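PDB 5V8K: p800 reaction center core protein, which forms the homodimeric core of the heliobacterial photosynthetic reaction center, holding bacteriochlorophylls, chlorophyll and, together with its twin subunit, an iron-sulfur cluster. Local coordinates for residues V552-H557 with A565-N570; Q541-R546 with L573-G578. All blocks are in the same frame, centred on the assembly; numbering follows the deposited sequence.

Contact 1: residues V552-H557 with A565-N570; sequences VLKWAH and AGKMYN. With GBF (Bacteriochlorophyll g), chain B.
Leu553 points its CD1 methyl at the centre of one face of the Tyr569 ring. CD1 is 3.8 Å from the ring centroid and 4° off the ring normal, a CH-pi contact. Met568 CG covers the opposite face, offset toward the rim. The ring edge meets the bacteriochlorophyll g macrocycle, with Tyr569 CE2 3.9 Å from CHD. His557 sits one turn beyond Leu553, and its NE2 binds the magnesium of this pigment at 2.4 Å. This is the axial histidine site familiar from chlorophyll proteins, here built where helix 543-560 packs against the short helix 563-566. Chi1 of -72° sets the His557 ring beside its backbone N, and rotation about CB-CG turns ND1 back to Leu553 O. ND1 gives a straight 2.6 Å bond (173° at the hydrogen) to that oxygen; with the magnesium on NE2, this fixes the ring's rotation. The backbone N of His557 meets that oxygen from the opposite face. Gly566 lets the backbones close in: its CA is 3.5 Å from His557 CB. Lys554, extended to CE and bent at its last torsion, runs past the carbonyls of Gly566 and Tyr569. Its NZ donates to Asn570 OD1, though the modelled 2.5 Å is doubtfully short.

Contact 2: residues Q541-R546 with L573-G578; sequences QYRGSR and LSLKEG. With AOH (8(1)-OH-Chlorophyll aF), chain E.
Arg543 NE donates to Leu573 O at 2.8 Å, with an angle of 164° at the hydrogen. The oxygen lies at the edge of the guanidinium, near its plane. The donor, in turn, stands above the carbonyl plane, 40° out of it. This bond joins the start of helix 543-560 to the start of helix 575-599, which opens with a capping box. Ser574 OG accepts from Glu577 N at 3.3 Å, and Glu577 OE1 accepts from Ser574 N at 2.9 Å. The box probably steadies the turn that presents Leu573 O. Ser574 OG also bonds to a phospholipid, and Glu577 OE1 to Arg571 in a salt bridge. Arg543 is bent at chi2 (-94°), which turns its NE toward Leu573. Its NH2 bonds to Ala572 O, and its NH1 to Gly431 O of the second subunit. On the aliphatic part of Arg543, CB packs against Leu575 CD2 at 3.7 Å. Leu575 also touches the bound iron-sulfur cluster, so this packing lies beside the cluster pocket.

A second arginine links the segments through water. Arg546 NH1 donates to water 1 at 2.9 Å, and the water is also placed to donate to Ser574 O, at 3.0 Å. The water lies at the edge of the Arg546 guanidinium, in its plane, as does Leu573 CB. The helix 543-560 side of the contact also holds 8(1)-OH-chlorophyll aF. Ser545 OG donates to OBD of this pigment at 2.8 Å. Tyr542 places its CB and ring against the pigment methyl CMD. The magnesium is bound by water 2 and not by a side chain of either segment. Arg546 lies over the face of the pigment on the side where water 2 binds the magnesium, with CG 3.5 Å from C3D.

Overall arrangement
Contacts 1 and 2 share helix 543-560, and their centres are about 17 Å apart. Contact 2 closes the loop in which contact 1 is nested, where the chain turns back through helix 563-566. The magnesium of each pigment is bound differently, by a histidine in contact 1 and by a water in contact 2. The chlorophyll of contact 2 also reaches Tyr569 of contact 1, so this pigment touches both. In contact 2 the Leu575 side chain comes within about 4 Å of the iron-sulfur cluster and of the side chain of Cys424, which binds it. Both contacts meet the second subunit.

Contact 1: residues V552-H557 with A565-N570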
loop_
_atom_site.group_PDB
_atom_site.type_symbol
_atom_site.label_atom_id
_atom_site.label_comp_id
_atom_site.label_asym_id
_atom_site.label_seq_id
_atom_site.Cartn_x
_atom_site.Cartn_y
_atom_site.Cartn_z
ATOM N N VAL A 552 -0.672 -3.172 -27.508
ATOM C CA VAL A 552 -2.039 -3.588 -27.793
ATOM C C VAL A 552 -2.996 -2.407 -27.643
ATOM O O VAL A 552 -3.916 -2.230 -28.445
ATOM C CB VAL A 552 -2.420 -4.752 -26.858
ATOM C CG1 VAL A 552 -3.900 -5.150 -27.020
ATOM C CG2 VAL A 552 -1.537 -5.928 -27.136
ATOM N N LEU A 553 -2.824 -1.616 -26.583
ATOM C CA LEU A 553 -3.683 -0.455 -26.382
ATOM C C LEU A 553 -3.501 0.576 -27.517
ATOM O O LEU A 553 -4.480 1.102 -28.067
ATOM C CB LEU A 553 -3.390 0.164 -25.016
ATOM C CG LEU A 553 -3.886 -0.674 -23.822
ATOM C CD1 LEU A 553 -3.184 -0.296 -22.575
ATOM C CD2 LEU A 553 -5.340 -0.478 -23.636
ATOM N N LYS A 554 -2.253 0.872 -27.883
ATOM C CA LYS A 554 -2.002 1.795 -28.999
ATOM C C LYS A 554 -2.619 1.266 -30.278
ATOM O O LYS A 554 -3.338 1.989 -30.977
ATOM C CB LYS A 554 -0.504 2.029 -29.182
ATOM C CG LYS A 554 -0.122 3.012 -30.365
ATOM C CD LYS A 554 1.392 3.187 -30.443
ATOM C CE LYS A 554 1.850 3.929 -31.734
ATOM N NZ LYS A 554 1.263 5.300 -31.734
ATOM N N TRP A 555 -2.359 -0.002 -30.602
ATOM C CA TRP A 555 -2.953 -0.614 -31.790
ATOM C C TRP A 555 -4.474 -0.514 -31.773
ATOM O O TRP A 555 -5.092 -0.183 -32.778
ATOM C CB TRP A 555 -2.511 -2.084 -31.907
ATOM C CG TRP A 555 -3.147 -2.835 -33.029
ATOM C CD1 TRP A 555 -2.699 -2.928 -34.314
ATOM C CD2 TRP A 555 -4.359 -3.589 -32.969
ATOM N NE1 TRP A 555 -3.558 -3.703 -35.057
ATOM C CE2 TRP A 555 -4.575 -4.138 -34.249
ATOM C CE3 TRP A 555 -5.274 -3.877 -31.942
ATOM C CZ2 TRP A 555 -5.686 -4.929 -34.548
ATOM C CZ3 TRP A 555 -6.367 -4.674 -32.234
ATOM C CH2 TRP A 555 -6.560 -5.192 -33.533
ATOM N N ALA A 556 -5.098 -0.723 -30.626
ATOM C CA ALA A 556 -6.561 -0.713 -30.597
ATOM C C ALA A 556 -7.111 0.681 -30.849
ATOM O O ALA A 556 -8.137 0.845 -31.515
ATOM C CB ALA A 556 -7.057 -1.227 -29.248
ATOM N N HIS A 557 -6.483 1.687 -30.263
ATOM C CA HIS A 557 -6.896 3.054 -30.532
ATOM C C HIS A 557 -6.728 3.395 -32.022
ATOM O O HIS A 557 -7.613 4.001 -32.633
ATOM C CB HIS A 557 -6.108 4.009 -29.646
ATOM C CG HIS A 557 -6.510 3.965 -28.207
ATOM N ND1 HIS A 557 -6.105 2.963 -27.351
ATOM C CD2 HIS A 557 -7.263 4.809 -27.463
ATOM C CE1 HIS A 557 -6.603 3.181 -26.147
ATOM N NE2 HIS A 557 -7.307 4.292 -26.187
ATOM N N ALA A 565 -5.208 9.590 -29.219
ATOM C CA ALA A 565 -5.323 9.094 -27.852
ATOM C C ALA A 565 -4.416 7.887 -27.609
ATOM O O ALA A 565 -3.768 7.798 -26.569
ATOM C CB ALA A 565 -6.784 8.742 -27.562
ATOM N N GLY A 566 -4.323 6.967 -28.573
ATOM C CA GLY A 566 -3.420 5.836 -28.427
ATOM C C GLY A 566 -1.971 6.222 -28.191
ATOM O O GLY A 566 -1.215 5.420 -27.650
ATOM N N LYS A 567 -1.567 7.432 -28.599
ATOM C CA LYS A 567 -0.207 7.901 -28.326
ATOM C C LYS A 567 0.131 7.911 -26.843
ATOM O O LYS A 567 1.312 7.916 -26.487
ATOM C CB LYS A 567 -0.017 9.302 -28.903
ATOM C CG LYS A 567 0.282 9.281 -30.355
ATOM C CD LYS A 567 0.008 10.604 -30.993
ATOM C CE LYS A 567 0.545 10.608 -32.429
ATOM N NZ LYS A 567 -0.265 11.480 -33.340
ATOM N N MET A 568 -0.882 7.936 -25.983
ATOM C CA MET A 568 -0.680 7.771 -24.549
ATOM C C MET A 568 0.055 6.467 -24.252
ATOM O O MET A 568 0.729 6.347 -23.221
ATOM C CB MET A 568 -2.050 7.786 -23.858
ATOM C CG MET A 568 -2.078 7.586 -22.335
ATOM S SD MET A 568 -1.245 8.894 -21.396
ATOM C CE MET A 568 -1.796 10.384 -22.182
ATOM N N TYR A 569 -0.082 5.480 -25.145
ATOM C CA TYR A 569 0.577 4.189 -25.031
ATOM C C TYR A 569 1.574 3.946 -26.153
ATOM O O TYR A 569 1.813 2.800 -26.541
ATOM C CB TYR A 569 -0.461 3.068 -24.971
ATOM C CG TYR A 569 -1.230 3.174 -23.698
ATOM C CD1 TYR A 569 -0.640 2.835 -22.511
ATOM C CD2 TYR A 569 -2.514 3.665 -23.669
ATOM C CE1 TYR A 569 -1.310 2.981 -21.318
ATOM C CE2 TYR A 569 -3.202 3.802 -22.468
ATOM C CZ TYR A 569 -2.595 3.463 -21.310
ATOM O OH TYR A 569 -3.259 3.558 -20.095
ATOM N N ASN A 570 2.203 5.025 -26.646
ATOM C CA ASN A 570 3.329 4.909 -27.578
ATOM C C ASN A 570 4.423 4.040 -26.986
ATOM O O ASN A 570 5.084 3.285 -27.700
ATOM C CB ASN A 570 3.912 6.290 -27.887
ATOM C CG ASN A 570 3.625 6.764 -29.278
ATOM O OD1 ASN A 570 2.700 6.325 -29.964
ATOM N ND2 ASN A 570 4.420 7.712 -29.696
HETATM MG MG GBF B . -9.021 5.218 -24.757
HETATM C CHA GBF B . -9.859 1.811 -24.330
HETATM C CHB GBF B . -11.339 5.474 -27.048
HETATM C CHC GBF B . -8.624 8.619 -24.384
HETATM C CHD GBF B . -6.955 4.791 -21.870
HETATM N NA GBF B . -10.281 3.937 -25.552
HETATM C C1A GBF B . -10.589 2.645 -25.357
HETATM C C2A GBF B . -11.785 2.108 -26.082
HETATM C C3A GBF B . -11.846 3.140 -27.229
HETATM C C4A GBF B . -11.098 4.253 -26.566
HETATM C CMA GBF B . -11.127 2.830 -28.534
HETATM C CAA GBF B . -12.860 2.229 -25.028
HETATM C CBA GBF B . -14.250 2.498 -25.481
HETATM C CGA GBF B . -15.060 2.568 -24.230
HETATM O O1A GBF B . -15.531 1.542 -23.787
HETATM O O2A GBF B . -15.448 3.852 -23.671
HETATM N NB GBF B . -9.971 6.822 -25.543
HETATM C C1B GBF B . -10.789 6.756 -26.594
HETATM C C2B GBF B . -11.080 8.045 -27.039
HETATM C C3B GBF B . -10.322 8.884 -26.252
HETATM C C4B GBF B . -9.580 8.077 -25.384
HETATM C CMB GBF B . -12.046 8.456 -28.112
HETATM C CAB GBF B . -10.261 10.351 -26.319
HETATM C CBB GBF B . -10.826 11.217 -27.155
HETATM N NC GBF B . -8.015 6.415 -23.433
HETATM C C1C GBF B . -7.933 7.736 -23.432
HETATM C C2C GBF B . -7.060 8.537 -22.543
HETATM C C3C GBF B . -6.672 7.300 -21.852
HETATM C C4C GBF B . -7.203 6.130 -22.383
HETATM C CMC GBF B . -5.876 9.094 -23.344
HETATM C CAC GBF B . -5.722 7.244 -20.706
HETATM C CBC GBF B . -5.092 8.461 -20.052
HETATM N ND GBF B . -8.565 3.828 -23.355
HETATM C C1D GBF B . -7.685 3.653 -22.412
HETATM C C2D GBF B . -7.381 2.191 -21.815
HETATM C C3D GBF B . -8.303 1.634 -22.680
HETATM C C4D GBF B . -8.969 2.508 -23.542
HETATM C CMD GBF B . -6.500 1.658 -20.764
HETATM C CAD GBF B . -8.921 0.304 -22.787
HETATM O OBD GBF B . -8.515 -0.879 -22.472
HETATM C CBD GBF B . -9.876 0.394 -23.922
HETATM C CGD GBF B . -9.350 -0.344 -25.095
HETATM O O1D GBF B . -8.400 0.085 -25.734
HETATM O O2D GBF B . -9.899 -1.568 -25.533
HETATM C CED GBF B . -8.961 -2.331 -26.284
HETATM C C1 GBF B . -16.555 3.924 -22.775
HETATM C C2 GBF B . -16.843 5.321 -22.274
HETATM C C3 GBF B . -17.723 6.132 -22.873
HETATM C C4 GBF B . -17.973 7.505 -22.308
HETATM C C5 GBF B . -18.445 5.685 -24.126
#

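Contact 2: residues Q541-R546 with L573-G578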
loop_
_atom_site.group_PDB
_atom_site.type_symbol
_atom_site.label_atom_id
_atom_site.label_comp_id
_atom_site.label_asym_id
_atom_site.label_seq_id
_atom_site.Cartn_x
_atom_site.Cartn_y
_atom_site.Cartn_z
ATOM N N GLN A 541 8.786 -4.312 -10.266
ATOM C CA GLN A 541 9.580 -4.957 -11.321
ATOM C C GLN A 541 8.699 -5.458 -12.461
ATOM O O GLN A 541 8.578 -6.672 -12.664
ATOM C CB GLN A 541 10.367 -6.140 -10.740
ATOM C CG GLN A 541 11.495 -5.757 -9.831
ATOM C CD GLN A 541 11.972 -6.927 -9.014
ATOM O OE1 GLN A 541 12.045 -8.033 -9.523
ATOM N NE2 GLN A 541 12.290 -6.696 -7.747
ATOM N N TYR A 542 8.048 -4.547 -13.192
ATOM C CA TYR A 542 7.057 -4.957 -14.177
ATOM C C TYR A 542 7.034 -4.036 -15.401
ATOM O O TYR A 542 6.034 -3.988 -16.125
ATOM C CB TYR A 542 5.674 -5.029 -13.522
ATOM C CG TYR A 542 5.311 -6.437 -13.088
ATOM C CD1 TYR A 542 4.814 -7.352 -13.990
ATOM C CD2 TYR A 542 5.468 -6.841 -11.771
ATOM C CE1 TYR A 542 4.521 -8.640 -13.626
ATOM C CE2 TYR A 542 5.178 -8.141 -11.374
ATOM C CZ TYR A 542 4.688 -9.036 -12.298
ATOM O OH TYR A 542 4.386 -10.324 -11.911
ATOM N N ARG A 543 8.136 -3.344 -15.678
ATOM C CA ARG A 543 8.115 -2.371 -16.755
ATOM C C ARG A 543 7.978 -3.034 -18.116
ATOM O O ARG A 543 7.286 -2.510 -18.997
ATOM C CB ARG A 543 9.369 -1.537 -16.714
ATOM C CG ARG A 543 9.247 -0.277 -17.599
ATOM C CD ARG A 543 9.804 -0.494 -19.003
ATOM N NE ARG A 543 9.496 0.628 -19.879
ATOM C CZ ARG A 543 9.909 0.708 -21.135
ATOM N NH1 ARG A 543 10.621 -0.275 -21.648
ATOM N NH2 ARG A 543 9.600 1.754 -21.875
ATOM N N GLY A 544 8.671 -4.151 -18.335
ATOM C CA GLY A 544 8.550 -4.845 -19.604
ATOM C C GLY A 544 7.141 -5.315 -19.898
ATOM O O GLY A 544 6.670 -5.236 -21.038
ATOM N N SER A 545 6.456 -5.845 -18.882
ATOM C CA SER A 545 5.055 -6.218 -19.041
ATOM C C SER A 545 4.248 -5.066 -19.633
ATOM O O SER A 545 3.462 -5.252 -20.568
ATOM C CB SER A 545 4.472 -6.623 -17.692
ATOM O OG SER A 545 3.139 -7.026 -17.865
ATOM N N ARG A 546 4.415 -3.870 -19.060
ATOM C CA ARG A 546 3.652 -2.704 -19.474
ATOM C C ARG A 546 4.010 -2.238 -20.887
ATOM O O ARG A 546 3.134 -1.831 -21.652
ATOM C CB ARG A 546 3.885 -1.588 -18.456
ATOM C CG ARG A 546 3.218 -1.881 -17.109
ATOM C CD ARG A 546 3.801 -1.054 -15.970
ATOM N NE ARG A 546 4.150 0.320 -16.327
ATOM C CZ ARG A 546 5.322 0.890 -16.072
ATOM N NH1 ARG A 546 5.555 2.131 -16.472
ATOM N NH2 ARG A 546 6.288 0.237 -15.448
ATOM N N LEU A 573 6.234 4.238 -19.709
ATOM C CA LEU A 573 7.279 4.955 -19.006
ATOM C C LEU A 573 8.475 4.023 -18.796
ATOM O O LEU A 573 8.311 2.832 -18.518
ATOM C CB LEU A 573 6.752 5.449 -17.669
ATOM C CG LEU A 573 5.569 6.412 -17.699
ATOM C CD1 LEU A 573 5.075 6.466 -16.315
ATOM C CD2 LEU A 573 6.018 7.723 -18.114
ATOM N N SER A 574 9.674 4.560 -18.972
ATOM C CA SER A 574 10.905 3.803 -18.831
ATOM C C SER A 574 11.212 3.554 -17.362
ATOM O O SER A 574 10.562 4.094 -16.469
ATOM C CB SER A 574 12.063 4.545 -19.489
ATOM O OG SER A 574 12.350 5.764 -18.817
ATOM N N LEU A 575 12.211 2.700 -17.111
ATOM C CA LEU A 575 12.635 2.438 -15.737
ATOM C C LEU A 575 12.916 3.746 -15.025
ATOM O O LEU A 575 12.398 3.991 -13.937
ATOM C CB LEU A 575 13.882 1.535 -15.697
ATOM C CG LEU A 575 13.712 0.102 -16.218
ATOM C CD1 LEU A 575 15.014 -0.574 -16.198
ATOM C CD2 LEU A 575 12.694 -0.727 -15.377
ATOM N N LYS A 576 13.734 4.602 -15.641
ATOM C CA LYS A 576 14.156 5.853 -15.016
ATOM C C LYS A 576 12.985 6.806 -14.789
ATOM O O LYS A 576 12.877 7.414 -13.715
ATOM C CB LYS A 576 15.217 6.533 -15.880
ATOM C CG LYS A 576 16.458 5.747 -15.999
ATOM C CD LYS A 576 17.371 6.249 -17.111
ATOM C CE LYS A 576 18.192 7.402 -16.657
ATOM N NZ LYS A 576 19.333 7.587 -17.553
ATOM N N GLU A 577 12.110 6.957 -15.793
ATOM C CA GLU A 577 10.971 7.867 -15.669
ATOM C C GLU A 577 10.001 7.366 -14.621
ATOM O O GLU A 577 9.522 8.137 -13.782
ATOM C CB GLU A 577 10.222 8.026 -17.002
ATOM C CG GLU A 577 11.015 8.549 -18.144
ATOM C CD GLU A 577 10.338 8.347 -19.508
ATOM O OE1 GLU A 577 9.547 7.391 -19.686
ATOM O OE2 GLU A 577 10.634 9.144 -20.429
ATOM N N GLY A 578 9.678 6.076 -14.680
ATOM C CA GLY A 578 8.699 5.514 -13.766
ATOM C C GLY A 578 9.159 5.519 -12.325
ATOM O O GLY A 578 8.351 5.673 -11.413
HETATM C C1 AOH E . -8.412 -1.923 -19.361
HETATM C C2 AOH E . -8.339 -0.798 -18.363
HETATM C C3 AOH E . -8.942 -0.817 -17.182
HETATM C C4 AOH E . -9.767 -1.963 -16.750
HETATM C C5 AOH E . -8.824 0.396 -16.309
HETATM C C6 AOH E . -10.022 1.321 -16.483
HETATM C C7 AOH E . -9.915 2.309 -15.343
HETATM C C8 AOH E . -10.808 3.274 -15.159
HETATM C C9 AOH E . -11.922 3.427 -16.151
HETATM C C10 AOH E . -10.599 4.270 -14.046
HETATM C C11 AOH E . -11.023 3.950 -12.632
HETATM C C15 AOH E . -11.884 4.353 -9.836
HETATM C C14 AOH E . -10.884 6.739 -9.874
HETATM C C13 AOH E . -11.176 5.439 -10.583
HETATM C C12 AOH E . -10.789 5.238 -11.857
HETATM N NB AOH E . -3.698 -0.725 -12.999
HETATM N ND AOH E . -0.674 -2.871 -14.659
HETATM C C1A AOH E . -2.690 -2.181 -16.865
HETATM C C1B AOH E . -4.738 -0.137 -13.629
HETATM C C1C AOH E . -1.763 -1.595 -10.855
HETATM C C1D AOH E . 0.406 -3.438 -14.103
HETATM C C2A AOH E . -3.687 -2.110 -17.986
HETATM C C2B AOH E . -5.522 0.623 -12.764
HETATM C C2C AOH E . -1.002 -2.067 -9.794
HETATM C C2D AOH E . 1.162 -4.097 -15.056
HETATM C C3A AOH E . -4.585 -1.034 -17.375
HETATM C C3B AOH E . -4.924 0.449 -11.520
HETATM C C3C AOH E . 0.027 -2.796 -10.356
HETATM C C3D AOH E . 0.485 -3.923 -16.259
HETATM C C4A AOH E . -4.186 -0.932 -15.925
HETATM C C4B AOH E . -3.835 -0.403 -11.697
HETATM C C4C AOH E . -0.199 -2.708 -11.739
HETATM C C4D AOH E . -0.672 -3.194 -15.991
HETATM C CAA AOH E . -4.329 -3.462 -18.256
HETATM C CAB AOH E . -5.479 1.161 -10.382
HETATM C CAC AOH E . 1.044 -3.527 -9.590
HETATM C CAD AOH E . 0.340 -4.362 -17.675
HETATM C CBA AOH E . -5.021 -3.476 -19.620
HETATM C CBB AOH E . -4.909 1.406 -9.239
HETATM C CBC AOH E . 2.455 -3.270 -10.006
HETATM C CBD AOH E . -0.870 -3.699 -18.249
HETATM C CED AOH E . 0.292 -0.651 -20.323
HETATM C CGA AOH E . -6.515 -3.368 -19.540
HETATM C CGD AOH E . -0.486 -2.811 -19.405
HETATM C CHA AOH E . -1.459 -2.961 -17.120
HETATM C CHB AOH E . -4.984 -0.263 -15.089
HETATM C CHC AOH E . -2.945 -0.782 -10.612
HETATM C CHD AOH E . 0.704 -3.376 -12.658
HETATM C CMA AOH E . -4.424 0.325 -18.046
HETATM C CMB AOH E . -6.740 1.464 -13.070
HETATM C CMC AOH E . -1.257 -1.863 -8.327
HETATM C CMD AOH E . 2.453 -4.806 -14.765
HETATM N NA AOH E . -3.021 -1.571 -15.730
HETATM N NC AOH E . -1.265 -1.951 -12.045
HETATM O O1 AOH E . 0.818 -4.955 -9.689
HETATM O O1A AOH E . -7.170 -4.028 -18.743
HETATM O O1D AOH E . -0.630 -3.169 -20.561
HETATM O O2A AOH E . -7.086 -2.122 -19.837
HETATM O O2D AOH E . 0.058 -1.495 -19.173
HETATM O OBD AOH E . 1.352 -4.877 -18.267
HETATM MG MG AOH E . -2.078 -1.597 -13.920
HETATM O O HOH W 1 8.308 2.405 -15.499
HETATM O O HOH W 2 -0.857 0.413 -14.299
#